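Local atomic coordinates of histone-lysine N-methyltransferase family member SUVH9 (Arabidopsis thaliana, PDB entry 4NJ5), a protein that acts in gene silencing without methyltransferase activity, and may bind methylated DNA and recruit RNA polymerase V to chromatin. Residues A[67-72]-A[102-107]; A[94-99]-A[118-123]; A[285-290]-A[483-488]; A[411-416]-A[445-450]. One frame throughout, in Å; residues are numbered along the deposited sequence.

Contact 1. Residues A[67-72]-A[102-107]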
loop_
_atom_site.group_PDB
_atom_site.type_symbol
_atom_site.label_atom_id
_atom_site.label_comp_id
_atom_site.label_asym_id
_atom_site.label_seq_id
_atom_site.Cartn_x
_atom_site.Cartn_y
_atom_site.Cartn_z
ATOM N N ARG A 67 -2.235 -18.564 -14.340
ATOM C CA ARG A 67 -1.236 -18.587 -15.402
ATOM C C ARG A 67 -1.851 -18.978 -16.742
ATOM O O ARG A 67 -1.514 -18.408 -17.780
ATOM C CB ARG A 67 -0.106 -19.553 -15.040
ATOM C CG ARG A 67 0.892 -19.809 -16.159
ATOM C CD ARG A 67 1.723 -18.576 -16.464
ATOM N NE ARG A 67 2.854 -18.894 -17.329
ATOM C CZ ARG A 67 4.008 -19.391 -16.895
ATOM N NH1 ARG A 67 4.985 -19.652 -17.752
ATOM N NH2 ARG A 67 4.184 -19.628 -15.602
ATOM N N ASP A 68 -2.761 -19.947 -16.709
ATOM C CA ASP A 68 -3.384 -20.455 -17.925
ATOM C C ASP A 68 -4.583 -19.616 -18.372
ATOM O O ASP A 68 -5.217 -19.922 -19.387
ATOM C CB ASP A 68 -3.779 -21.934 -17.762
ATOM C CG ASP A 68 -4.677 -22.179 -16.558
ATOM O OD1 ASP A 68 -5.200 -21.198 -15.980
ATOM O OD2 ASP A 68 -4.870 -23.359 -16.192
ATOM N N LYS A 69 -4.891 -18.570 -17.604
ATOM C CA LYS A 69 -6.016 -17.674 -17.901
ATOM C C LYS A 69 -7.384 -18.360 -17.955
ATOM O O LYS A 69 -8.363 -17.763 -18.402
ATOM C CB LYS A 69 -5.761 -16.895 -19.196
ATOM C CG LYS A 69 -5.203 -15.495 -18.986
ATOM C CD LYS A 69 -4.262 -15.093 -20.114
ATOM C CE LYS A 69 -4.850 -15.430 -21.472
ATOM N NZ LYS A 69 -6.175 -14.780 -21.663
ATOM N N ARG A 70 -7.457 -19.601 -17.481
ATOM C CA ARG A 70 -8.688 -20.383 -17.595
ATOM C C ARG A 70 -9.757 -19.994 -16.572
ATOM O O ARG A 70 -10.841 -20.577 -16.543
ATOM C CB ARG A 70 -8.389 -21.884 -17.508
ATOM C CG ARG A 70 -7.506 -22.402 -18.640
ATOM C CD ARG A 70 -7.265 -23.902 -18.528
ATOM N NE ARG A 70 -6.317 -24.377 -19.534
ATOM C CZ ARG A 70 -5.212 -25.066 -19.261
ATOM N NH1 ARG A 70 -4.907 -25.373 -18.007
ATOM N NH2 ARG A 70 -4.411 -25.452 -20.246
ATOM N N ILE A 71 -9.454 -19.002 -15.743
ATOM C CA ILE A 71 -10.401 -18.542 -14.736
ATOM C C ILE A 71 -11.248 -17.383 -15.245
ATOM O O ILE A 71 -10.724 -16.325 -15.587
ATOM C CB ILE A 71 -9.685 -18.110 -13.442
ATOM C CG1 ILE A 71 -9.014 -19.316 -12.783
ATOM C CG2 ILE A 71 -10.669 -17.450 -12.484
ATOM C CD1 ILE A 71 -8.476 -19.036 -11.401
ATOM N N VAL A 72 -12.558 -17.590 -15.302
ATOM C CA VAL A 72 -13.477 -16.513 -15.645
ATOM C C VAL A 72 -14.185 -16.035 -14.380
ATOM O O VAL A 72 -14.525 -16.838 -13.506
ATOM C CB VAL A 72 -14.487 -16.925 -16.761
ATOM C CG1 VAL A 72 -14.104 -18.269 -17.359
ATOM C CG2 VAL A 72 -15.922 -16.944 -16.246
ATOM N N GLY A 102 -6.077 -3.410 -23.910
ATOM C CA GLY A 102 -7.255 -3.221 -23.089
ATOM C C GLY A 102 -7.965 -4.531 -22.810
ATOM O O GLY A 102 -8.373 -4.801 -21.681
ATOM N N ILE A 103 -8.106 -5.355 -23.842
ATOM C CA ILE A 103 -8.842 -6.605 -23.718
ATOM C C ILE A 103 -7.922 -7.802 -23.532
ATOM O O ILE A 103 -7.019 -8.034 -24.337
ATOM C CB ILE A 103 -9.712 -6.866 -24.961
ATOM C CG1 ILE A 103 -10.621 -5.667 -25.241
ATOM C CG2 ILE A 103 -10.519 -8.151 -24.790
ATOM C CD1 ILE A 103 -11.096 -5.596 -26.674
ATOM N N ASP A 104 -8.155 -8.562 -22.467
ATOM C CA ASP A 104 -7.534 -9.871 -22.329
ATOM C C ASP A 104 -8.597 -10.946 -22.577
ATOM O O ASP A 104 -9.763 -10.780 -22.199
ATOM C CB ASP A 104 -6.905 -10.035 -20.947
ATOM C CG ASP A 104 -6.049 -11.282 -20.846
ATOM O OD1 ASP A 104 -5.680 -11.826 -21.907
ATOM O OD2 ASP A 104 -5.736 -11.713 -19.714
ATOM N N PHE A 105 -8.203 -12.042 -23.216
ATOM C CA PHE A 105 -9.175 -13.072 -23.571
ATOM C C PHE A 105 -8.623 -14.499 -23.562
ATOM O O PHE A 105 -7.414 -14.721 -23.625
ATOM C CB PHE A 105 -9.827 -12.762 -24.921
ATOM C CG PHE A 105 -8.850 -12.623 -26.051
ATOM C CD1 PHE A 105 -8.532 -13.713 -26.842
ATOM C CD2 PHE A 105 -8.251 -11.405 -26.326
ATOM C CE1 PHE A 105 -7.635 -13.592 -27.885
ATOM C CE2 PHE A 105 -7.349 -11.278 -27.368
ATOM C CZ PHE A 105 -7.042 -12.372 -28.148
ATOM N N LEU A 106 -9.484 -15.476 -23.433
ATOM C CA LEU A 106 -9.080 -16.857 -23.341
ATOM C C LEU A 106 -9.599 -17.636 -24.536
ATOM O O LEU A 106 -10.757 -17.698 -24.767
ATOM C CB LEU A 106 -9.673 -17.383 -22.033
ATOM C CG LEU A 106 -9.679 -18.829 -21.665
ATOM C CD1 LEU A 106 -8.277 -19.233 -21.358
ATOM C CD2 LEU A 106 -10.574 -19.071 -20.499
ATOM N N THR A 107 -8.745 -18.236 -25.320
ATOM C CA THR A 107 -9.243 -18.985 -26.471
ATOM C C THR A 107 -10.004 -20.254 -26.199
ATOM O O THR A 107 -10.787 -20.671 -27.030
ATOM C CB THR A 107 -8.180 -19.343 -27.467
ATOM O OG1 THR A 107 -7.178 -20.086 -26.790
ATOM C CG2 THR A 107 -7.615 -18.121 -28.055
#
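The carboxylate of D104 meets the ammonium group of K69 from above its plane, tilted 44° out of it. As modelled, K69 NZ lies 3.0 Å from D104 OD1, a salt bridge, though its exact placement is doubtful because F105 O is only 2.3 Å from K69 NZ. Two more hydrogen bonds reach the same carboxylate from the loop before its strand, G97 N to D104 OD2 and H98 ND1 to D104 OD1. The other flat group is the guanidinium of R70, which has D68 CB 3.5 Å above one face, while R70 NH1 makes a 2.7 Å salt bridge with D68 OD2. D68 OD1 accepts from R70 N, closing an Asx turn around K69.

Lysine suits this turn because its length spans the gap to strand 103-106 of the SRA-domain sheet, and bends at chi2, chi3 and chi4 steer NZ toward D104 and the F105 carbonyl. Nearer the turn, L106 is the apolar partner. With its CG anti to the backbone N (chi1 170°), both methyls come up to the K69 carbonyl, L106 CD1 lying 3.3 Å from K69 O, and L106 CD2 also rests 3.7 Å from R70 CA.

D104 is buried although the contact lies at the surface; its bonds from G97 N and H98 ND1 would probably favour the ionised form, helped by the nearby positive charge of K69, whatever its exact position.

Contact 2. Residues A[94-99]-A[118-123]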
loop_
_atom_site.group_PDB
_atom_site.type_symbol
_atom_site.label_atom_id
_atom_site.label_comp_id
_atom_site.label_asym_id
_atom_site.label_seq_id
_atom_site.Cartn_x
_atom_site.Cartn_y
_atom_site.Cartn_z
ATOM N N GLY A 94 -3.001 -12.507 -11.900
ATOM C CA GLY A 94 -3.948 -13.199 -12.759
ATOM C C GLY A 94 -5.195 -12.415 -13.133
ATOM O O GLY A 94 -6.177 -12.991 -13.604
ATOM N N LEU A 95 -5.163 -11.101 -12.929
ATOM C CA LEU A 95 -6.308 -10.253 -13.251
ATOM C C LEU A 95 -6.388 -9.940 -14.740
ATOM O O LEU A 95 -7.466 -9.928 -15.325
ATOM C CB LEU A 95 -6.247 -8.946 -12.459
ATOM C CG LEU A 95 -6.687 -9.002 -10.998
ATOM C CD1 LEU A 95 -6.181 -7.780 -10.247
ATOM C CD2 LEU A 95 -8.204 -9.113 -10.896
ATOM N N HIS A 96 -5.236 -9.684 -15.346
ATOM C CA HIS A 96 -5.184 -9.263 -16.736
ATOM C C HIS A 96 -3.827 -9.640 -17.300
ATOM O O HIS A 96 -2.795 -9.224 -16.773
ATOM C CB HIS A 96 -5.396 -7.752 -16.830
ATOM C CG HIS A 96 -5.737 -7.269 -18.202
ATOM N ND1 HIS A 96 -4.783 -7.063 -19.181
ATOM C CD2 HIS A 96 -6.922 -6.935 -18.765
ATOM C CE1 HIS A 96 -5.367 -6.633 -20.278
ATOM N NE2 HIS A 96 -6.669 -6.544 -20.054
ATOM N N GLY A 97 -3.829 -10.428 -18.373
ATOM C CA GLY A 97 -2.604 -10.992 -18.907
ATOM C C GLY A 97 -1.939 -10.229 -20.037
ATOM O O GLY A 97 -0.872 -10.632 -20.498
ATOM N N HIS A 98 -2.551 -9.142 -20.497
ATOM C CA HIS A 98 -1.943 -8.335 -21.561
ATOM C C HIS A 98 -1.694 -6.880 -21.145
ATOM O O HIS A 98 -2.575 -6.029 -21.270
ATOM C CB HIS A 98 -2.767 -8.406 -22.851
ATOM C CG HIS A 98 -2.604 -9.691 -23.602
ATOM N ND1 HIS A 98 -3.337 -10.822 -23.314
ATOM C CD2 HIS A 98 -1.785 -10.026 -24.629
ATOM C CE1 HIS A 98 -2.980 -11.797 -24.131
ATOM N NE2 HIS A 98 -2.039 -11.340 -24.938
ATOM N N PRO A 99 -0.472 -6.596 -20.664
ATOM C CA PRO A 99 -0.068 -5.317 -20.060
ATOM C C PRO A 99 -0.119 -4.080 -20.972
ATOM O O PRO A 99 -0.026 -2.970 -20.456
ATOM C CB PRO A 99 1.372 -5.586 -19.600
ATOM C CG PRO A 99 1.839 -6.714 -20.448
ATOM C CD PRO A 99 0.632 -7.569 -20.673
ATOM N N ALA A 118 -13.681 -12.838 -23.888
ATOM C CA ALA A 118 -12.961 -11.827 -23.130
ATOM C C ALA A 118 -13.160 -12.065 -21.640
ATOM O O ALA A 118 -14.279 -12.306 -21.195
ATOM C CB ALA A 118 -13.443 -10.446 -23.514
ATOM N N THR A 119 -12.078 -11.999 -20.868
ATOM C CA THR A 119 -12.170 -12.266 -19.435
ATOM C C THR A 119 -11.817 -11.052 -18.584
ATOM O O THR A 119 -12.084 -11.030 -17.378
ATOM C CB THR A 119 -11.258 -13.431 -19.013
ATOM O OG1 THR A 119 -9.900 -13.117 -19.344
ATOM C CG2 THR A 119 -11.670 -14.716 -19.718
ATOM N N SER A 120 -11.215 -10.045 -19.207
ATOM C CA SER A 120 -10.753 -8.891 -18.458
ATOM C C SER A 120 -10.533 -7.672 -19.342
ATOM O O SER A 120 -9.990 -7.781 -20.445
ATOM C CB SER A 120 -9.458 -9.237 -17.721
ATOM O OG SER A 120 -9.251 -8.361 -16.628
ATOM N N VAL A 121 -10.951 -6.510 -18.848
ATOM C CA VAL A 121 -10.720 -5.258 -19.558
ATOM C C VAL A 121 -10.065 -4.213 -18.668
ATOM O O VAL A 121 -10.282 -4.181 -17.458
ATOM C CB VAL A 121 -12.023 -4.673 -20.150
ATOM C CG1 VAL A 121 -12.548 -5.563 -21.268
ATOM C CG2 VAL A 121 -13.067 -4.494 -19.063
ATOM N N ILE A 122 -9.249 -3.363 -19.283
ATOM C CA ILE A 122 -8.660 -2.226 -18.599
ATOM C C ILE A 122 -9.422 -0.983 -19.017
ATOM O O ILE A 122 -9.522 -0.681 -20.204
ATOM C CB ILE A 122 -7.185 -2.035 -18.980
ATOM C CG1 ILE A 122 -6.409 -3.341 -18.821
ATOM C CG2 ILE A 122 -6.560 -0.944 -18.125
ATOM C CD1 ILE A 122 -6.182 -3.740 -17.381
ATOM N N VAL A 123 -9.966 -0.264 -18.044
ATOM C CA VAL A 123 -10.731 0.936 -18.344
ATOM C C VAL A 123 -10.059 2.175 -17.776
ATOM O O VAL A 123 -9.778 2.248 -16.583
ATOM C CB VAL A 123 -12.158 0.848 -17.779
ATOM C CG1 VAL A 123 -12.934 2.120 -18.103
ATOM C CG2 VAL A 123 -12.870 -0.380 -18.328
#
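A Schellman motif ends helix 87-92 in the SRA domain, and the two residues that follow its closing glycine, L95 and H96, lie against S120 and I122 of strand 117-124. G94 occupies the C-prime position in a left-handed conformation that glycine adopts readily; it ends the helix and lets the chain continue into L95 and H96. Strand 117-124 has an irregularity of its own: two residues, T119 and S120, stand against the single D104 of the neighbouring strand, a classic beta bulge.

One hydrogen bond crosses the contact. S120 OG donates to L95 O at 2.7 Å, meeting the carbonyl at a C=O...donor angle of 145° and tilted from its plane. R175 NE bonds the same oxygen, so a buried carbonyl that has left the helix pattern is held by two donors. Serine suits the spot, being small enough to sit beneath the loop while still offering a hydroxyl.

The H96 ring swings to the strand because its CG is anti to the backbone N (chi1 -164°). S120 OG then lies at the ring edge, 3.5 Å from H96 CD2. The polar end of the ring is engaged by G102 O, hydrogen-bonded to H96 NE2, which helps to fix the rotation of the imidazole. I122 supplies the apolar cover, and its side chain also touches R87 and L90 of the helix. Its CG1 makes a CH-pi contact over one face of the H96 ring, 3.6 Å from the centroid and 18° off the normal, while I122 CD1 reaches H96 CD2 at 3.6 Å.

Contact 3. Residues A[285-290]-A[483-488]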
loop_
_atom_site.group_PDB
_atom_site.type_symbol
_atom_site.label_atom_id
_atom_site.label_comp_id
_atom_site.label_asym_id
_atom_site.label_seq_id
_atom_site.Cartn_x
_atom_site.Cartn_y
_atom_site.Cartn_z
ATOM N N THR A 285 7.318 11.217 20.430
ATOM C CA THR A 285 7.389 10.652 21.773
ATOM C C THR A 285 8.257 11.501 22.698
ATOM O O THR A 285 9.350 11.926 22.325
ATOM C CB THR A 285 7.915 9.201 21.750
ATOM O OG1 THR A 285 6.842 8.312 21.417
ATOM C CG2 THR A 285 8.485 8.801 23.109
ATOM N N SER A 286 7.747 11.763 23.897
ATOM C CA SER A 286 8.502 12.507 24.895
ATOM C C SER A 286 9.241 11.565 25.844
ATOM O O SER A 286 8.627 10.805 26.593
ATOM C CB SER A 286 7.586 13.442 25.680
ATOM O OG SER A 286 8.286 14.044 26.753
ATOM N N PHE A 287 10.566 11.617 25.794
ATOM C CA PHE A 287 11.398 10.810 26.671
ATOM C C PHE A 287 11.630 11.564 27.977
ATOM O O PHE A 287 11.531 12.790 28.004
ATOM C CB PHE A 287 12.710 10.450 25.965
ATOM C CG PHE A 287 12.524 9.512 24.801
ATOM C CD1 PHE A 287 12.211 8.179 25.016
ATOM C CD2 PHE A 287 12.646 9.965 23.493
ATOM C CE1 PHE A 287 12.027 7.312 23.951
ATOM C CE2 PHE A 287 12.465 9.097 22.417
ATOM C CZ PHE A 287 12.156 7.771 22.649
ATOM N N PRO A 288 11.901 10.835 29.072
ATOM C CA PRO A 288 12.064 11.466 30.387
ATOM C C PRO A 288 13.146 12.535 30.393
ATOM O O PRO A 288 14.233 12.300 29.866
ATOM C CB PRO A 288 12.463 10.295 31.299
ATOM C CG PRO A 288 12.851 9.185 30.385
ATOM C CD PRO A 288 12.022 9.370 29.157
ATOM N N PRO A 289 12.838 13.704 30.975
ATOM C CA PRO A 289 13.766 14.833 31.055
ATOM C C PRO A 289 15.084 14.407 31.681
ATOM O O PRO A 289 15.090 13.800 32.755
ATOM C CB PRO A 289 13.039 15.816 31.978
ATOM C CG PRO A 289 11.603 15.496 31.806
ATOM C CD PRO A 289 11.547 14.007 31.614
ATOM N N GLY A 290 16.186 14.709 31.003
ATOM C CA GLY A 290 17.495 14.333 31.494
ATOM C C GLY A 290 17.953 12.977 30.999
ATOM O O GLY A 290 18.689 12.277 31.693
ATOM N N PHE A 483 15.839 3.362 24.817
ATOM C CA PHE A 483 14.692 4.193 24.460
ATOM C C PHE A 483 14.567 4.543 22.975
ATOM O O PHE A 483 14.497 5.718 22.622
ATOM C CB PHE A 483 14.704 5.480 25.287
ATOM C CG PHE A 483 14.245 5.295 26.702
ATOM C CD1 PHE A 483 12.898 5.160 26.992
ATOM C CD2 PHE A 483 15.157 5.265 27.746
ATOM C CE1 PHE A 483 12.469 4.994 28.294
ATOM C CE2 PHE A 483 14.732 5.097 29.052
ATOM C CZ PHE A 483 13.387 4.962 29.325
ATOM N N PRO A 484 14.508 3.528 22.097
ATOM C CA PRO A 484 14.327 3.879 20.688
ATOM C C PRO A 484 12.900 4.341 20.442
ATOM O O PRO A 484 12.019 4.063 21.252
ATOM C CB PRO A 484 14.570 2.553 19.971
ATOM C CG PRO A 484 14.111 1.531 20.951
ATOM C CD PRO A 484 14.489 2.069 22.308
ATOM N N ARG A 485 12.671 5.039 19.338
ATOM C CA ARG A 485 11.322 5.458 18.998
ATOM C C ARG A 485 10.536 4.315 18.362
ATOM O O ARG A 485 11.110 3.336 17.884
ATOM C CB ARG A 485 11.347 6.686 18.088
ATOM C CG ARG A 485 12.041 7.874 18.732
ATOM C CD ARG A 485 11.810 9.162 17.975
ATOM N NE ARG A 485 12.355 10.294 18.714
ATOM C CZ ARG A 485 11.655 11.054 19.551
ATOM N NH1 ARG A 485 12.244 12.061 20.186
ATOM N NH2 ARG A 485 10.366 10.811 19.750
ATOM N N VAL A 486 9.216 4.443 18.384
ATOM C CA VAL A 486 8.335 3.450 17.797
ATOM C C VAL A 486 7.805 4.007 16.484
ATOM O O VAL A 486 7.037 4.971 16.478
ATOM C CB VAL A 486 7.159 3.133 18.747
ATOM C CG1 VAL A 486 6.339 1.966 18.222
ATOM C CG2 VAL A 486 7.679 2.839 20.153
ATOM N N MET A 487 8.234 3.418 15.371
ATOM C CA MET A 487 7.851 3.915 14.055
ATOM C C MET A 487 6.990 2.904 13.308
ATOM O O MET A 487 7.290 1.711 13.293
ATOM C CB MET A 487 9.091 4.266 13.233
ATOM C CG MET A 487 9.986 5.313 13.880
ATOM S SD MET A 487 9.160 6.902 14.053
ATOM C CE MET A 487 10.525 7.957 14.546
ATOM N N LEU A 488 5.921 3.386 12.688
ATOM C CA LEU A 488 4.967 2.504 12.028
ATOM C C LEU A 488 5.135 2.513 10.519
ATOM O O LEU A 488 5.352 3.560 9.911
ATOM C CB LEU A 488 3.538 2.891 12.401
ATOM C CG LEU A 488 3.280 2.932 13.906
ATOM C CD1 LEU A 488 1.869 3.401 14.186
ATOM C CD2 LEU A 488 3.528 1.564 14.528
HETATM O O HOH W 1 7.970 6.682 19.379
HETATM O O HOH W 2 11.355 14.433 21.927
#
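Polar bonding ties R485, at the start of strand 485-490 in the SET domain, to T285 of the Pre-SET region. R485 NH2 donates to T285 O at 3.0 Å (N-H...O 150°), in the carbonyl plane and on a lone pair. Two waters add bridges: one links T285 O to R485 NH1, the other joins T285 OG1, which is also hydrogen-bonded to G392 N, to V486 N. The extended arginine chain brings the guanidinium here, where it also forms salt bridges with E389 and D477.

Aromatic packing fills the middle. F287 places CE2 3.6 Å above the centre of the R485 guanidinium, with the two planes 68° apart. T285 CG2 lies over the centre of one face of the F287 ring, and H478 meets that ring edge-to-face. The rings of F287 and F483 form an oblique pair, planes at 73° and centroids 5.7 Å apart, their side chains running in opposite directions. F287 CE1 touches F483 CB at 3.5 Å.

E389 and D477 would balance the charge of the buried guanidinium while T285 O takes a further N-H; arginine suits this seam because its flat group can bond at the rim while a phenylalanine covers a face.

Contact 4. Residues A[411-416]-A[445-450]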
loop_
_atom_site.group_PDB
_atom_site.type_symbol
_atom_site.label_atom_id
_atom_site.label_comp_id
_atom_site.label_asym_id
_atom_site.label_seq_id
_atom_site.Cartn_x
_atom_site.Cartn_y
_atom_site.Cartn_z
ATOM N N VAL A 411 0.974 1.288 27.683
ATOM C CA VAL A 411 1.291 0.595 26.440
ATOM C C VAL A 411 2.742 0.125 26.437
ATOM O O VAL A 411 3.657 0.892 26.732
ATOM C CB VAL A 411 1.048 1.491 25.213
ATOM C CG1 VAL A 411 1.466 0.769 23.940
ATOM C CG2 VAL A 411 -0.411 1.898 25.142
ATOM N N TYR A 412 2.942 -1.145 26.110
ATOM C CA TYR A 412 4.279 -1.717 26.051
ATOM C C TYR A 412 4.619 -2.072 24.610
ATOM O O TYR A 412 4.186 -3.108 24.103
ATOM C CB TYR A 412 4.377 -2.952 26.951
ATOM C CG TYR A 412 4.210 -2.641 28.424
ATOM C CD1 TYR A 412 5.316 -2.460 29.243
ATOM C CD2 TYR A 412 2.947 -2.523 28.992
ATOM C CE1 TYR A 412 5.169 -2.174 30.592
ATOM C CE2 TYR A 412 2.789 -2.234 30.336
ATOM C CZ TYR A 412 3.904 -2.061 31.131
ATOM O OH TYR A 412 3.752 -1.773 32.469
ATOM N N PRO A 413 5.393 -1.202 23.944
ATOM C CA PRO A 413 5.753 -1.349 22.529
ATOM C C PRO A 413 6.417 -2.686 22.223
ATOM O O PRO A 413 6.312 -3.169 21.096
ATOM C CB PRO A 413 6.733 -0.193 22.289
ATOM C CG PRO A 413 7.171 0.245 23.647
ATOM C CD PRO A 413 6.008 -0.007 24.543
ATOM N N ALA A 414 7.074 -3.281 23.213
ATOM C CA ALA A 414 7.688 -4.591 23.034
ATOM C C ALA A 414 6.662 -5.656 22.649
ATOM O O ALA A 414 7.012 -6.673 22.052
ATOM C CB ALA A 414 8.421 -5.009 24.294
ATOM N N ARG A 415 5.399 -5.418 22.992
ATOM C CA ARG A 415 4.353 -6.408 22.775
ATOM C C ARG A 415 3.717 -6.330 21.387
ATOM O O ARG A 415 2.971 -7.226 21.000
ATOM C CB ARG A 415 3.283 -6.310 23.862
ATOM C CG ARG A 415 3.860 -6.243 25.260
ATOM C CD ARG A 415 2.880 -6.747 26.306
ATOM N NE ARG A 415 3.388 -6.519 27.656
ATOM C CZ ARG A 415 2.628 -6.186 28.694
ATOM N NH1 ARG A 415 1.319 -6.045 28.541
ATOM N NH2 ARG A 415 3.178 -5.991 29.886
ATOM N N PHE A 416 4.006 -5.263 20.647
ATOM C CA PHE A 416 3.562 -5.169 19.261
ATOM C C PHE A 416 4.112 -6.359 18.480
ATOM O O PHE A 416 5.253 -6.772 18.686
ATOM C CB PHE A 416 4.035 -3.864 18.610
ATOM C CG PHE A 416 3.222 -2.650 18.991
ATOM C CD1 PHE A 416 1.866 -2.585 18.703
ATOM C CD2 PHE A 416 3.823 -1.562 19.610
ATOM C CE1 PHE A 416 1.121 -1.462 19.046
ATOM C CE2 PHE A 416 3.087 -0.439 19.955
ATOM C CZ PHE A 416 1.736 -0.388 19.673
ATOM N N VAL A 445 13.172 -4.253 23.864
ATOM C CA VAL A 445 12.727 -3.008 24.468
ATOM C C VAL A 445 11.863 -3.346 25.683
ATOM O O VAL A 445 11.084 -4.295 25.640
ATOM C CB VAL A 445 11.938 -2.177 23.436
ATOM C CG1 VAL A 445 11.024 -1.172 24.107
ATOM C CG2 VAL A 445 12.894 -1.492 22.457
ATOM N N ASP A 446 12.020 -2.604 26.780
ATOM C CA ASP A 446 11.247 -2.888 27.991
ATOM C C ASP A 446 10.542 -1.679 28.602
ATOM O O ASP A 446 9.890 -1.806 29.640
ATOM C CB ASP A 446 12.104 -3.592 29.052
ATOM C CG ASP A 446 13.345 -2.799 29.446
ATOM O OD1 ASP A 446 13.341 -1.557 29.348
ATOM O OD2 ASP A 446 14.332 -3.435 29.869
ATOM N N PHE A 447 10.661 -0.515 27.973
ATOM C CA PHE A 447 10.026 0.678 28.532
ATOM C C PHE A 447 8.523 0.727 28.257
ATOM O O PHE A 447 8.008 0.018 27.393
ATOM C CB PHE A 447 10.720 1.967 28.066
ATOM C CG PHE A 447 10.414 2.359 26.645
ATOM C CD1 PHE A 447 11.244 1.966 25.608
ATOM C CD2 PHE A 447 9.316 3.158 26.350
ATOM C CE1 PHE A 447 10.972 2.339 24.306
ATOM C CE2 PHE A 447 9.040 3.530 25.051
ATOM C CZ PHE A 447 9.868 3.121 24.030
ATOM N N ALA A 448 7.824 1.569 29.005
ATOM C CA ALA A 448 6.383 1.689 28.857
ATOM C C ALA A 448 6.012 3.082 28.388
ATOM O O ALA A 448 6.777 4.027 28.551
ATOM C CB ALA A 448 5.686 1.367 30.170
ATOM N N MET A 449 4.827 3.198 27.802
ATOM C CA MET A 449 4.342 4.471 27.305
ATOM C C MET A 449 2.970 4.767 27.876
ATOM O O MET A 449 2.101 3.892 27.930
ATOM C CB MET A 449 4.254 4.450 25.779
ATOM C CG MET A 449 5.555 4.103 25.094
ATOM S SD MET A 449 5.418 4.126 23.299
ATOM C CE MET A 449 5.024 5.845 23.016
ATOM N N ASP A 450 2.778 6.004 28.306
ATOM C CA ASP A 450 1.457 6.472 28.677
ATOM C C ASP A 450 0.906 7.283 27.509
ATOM O O ASP A 450 1.584 8.173 26.990
ATOM C CB ASP A 450 1.527 7.327 29.942
ATOM C CG ASP A 450 0.158 7.703 30.462
ATOM O OD1 ASP A 450 -0.267 7.136 31.491
ATOM O OD2 ASP A 450 -0.498 8.561 29.841
HETATM O O HOH W 3 7.552 -2.449 26.155
#
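P413 and F447 cross at about a right angle, the edge of the proline ring pressing on the phenylalanine: P413 CG stands over the F447 ring face, 4.2 Å from the centroid and 22° off the normal, as a CH-pi contact. F447 turns its ring under the proline by placing CG between the backbone N and the carbonyl carbon (chi1 75°). V445 CG1 touches the same P413 CG at 4.1 Å, and M449 passes obliquely, its CG 4.2 Å from P413 CD. Proline fits this place twice over, as a compact apolar wedge and as the first residue of the 3-10 turn 413-415.

The backbones meet at a single antiparallel bridge of the SET domain, the hydrogen-bonded pair V411 and M449. V411 N donates to M449 O and M449 N to V411 O, both at 2.8 Å. Strand 448-450 also pairs with strand 393-395, so V411 joins its other edge through this one bridge.

The Y412 ring comes beside A448: Y412 CE1 is 3.6 Å from A448 CB, an off-centre CH-pi contact that a small methyl allows. R415 NH2 lies 3.6 Å above the Y412 ring plane, on the side away from A448. Between the 3-10 turn and the chain just before strand 448-450, a water accepts from A414 N and donates to F447 O.

The four contacts fall into two pairs on opposite sides of the chain's centre, the centres of one pair 46 to 52 Å from those of the other. Contacts 1 and 2, in the SRA region, have centres about 7 Å apart and share a sheet: D104 N of contact 1 probably hydrogen-bonds to S120 O of contact 2 at 2.8 Å. Contacts 3 and 4 lie about 11 Å apart between centres. F483 CE1 lies 3.5 Å from F447 CB, and P484 CG is 3.6 Å from V445 CG2. T285 OG1 lies 3.5 Å from M449 CE, so the Pre-SET segment also reaches contact 4. All four lie away from the zinc cluster.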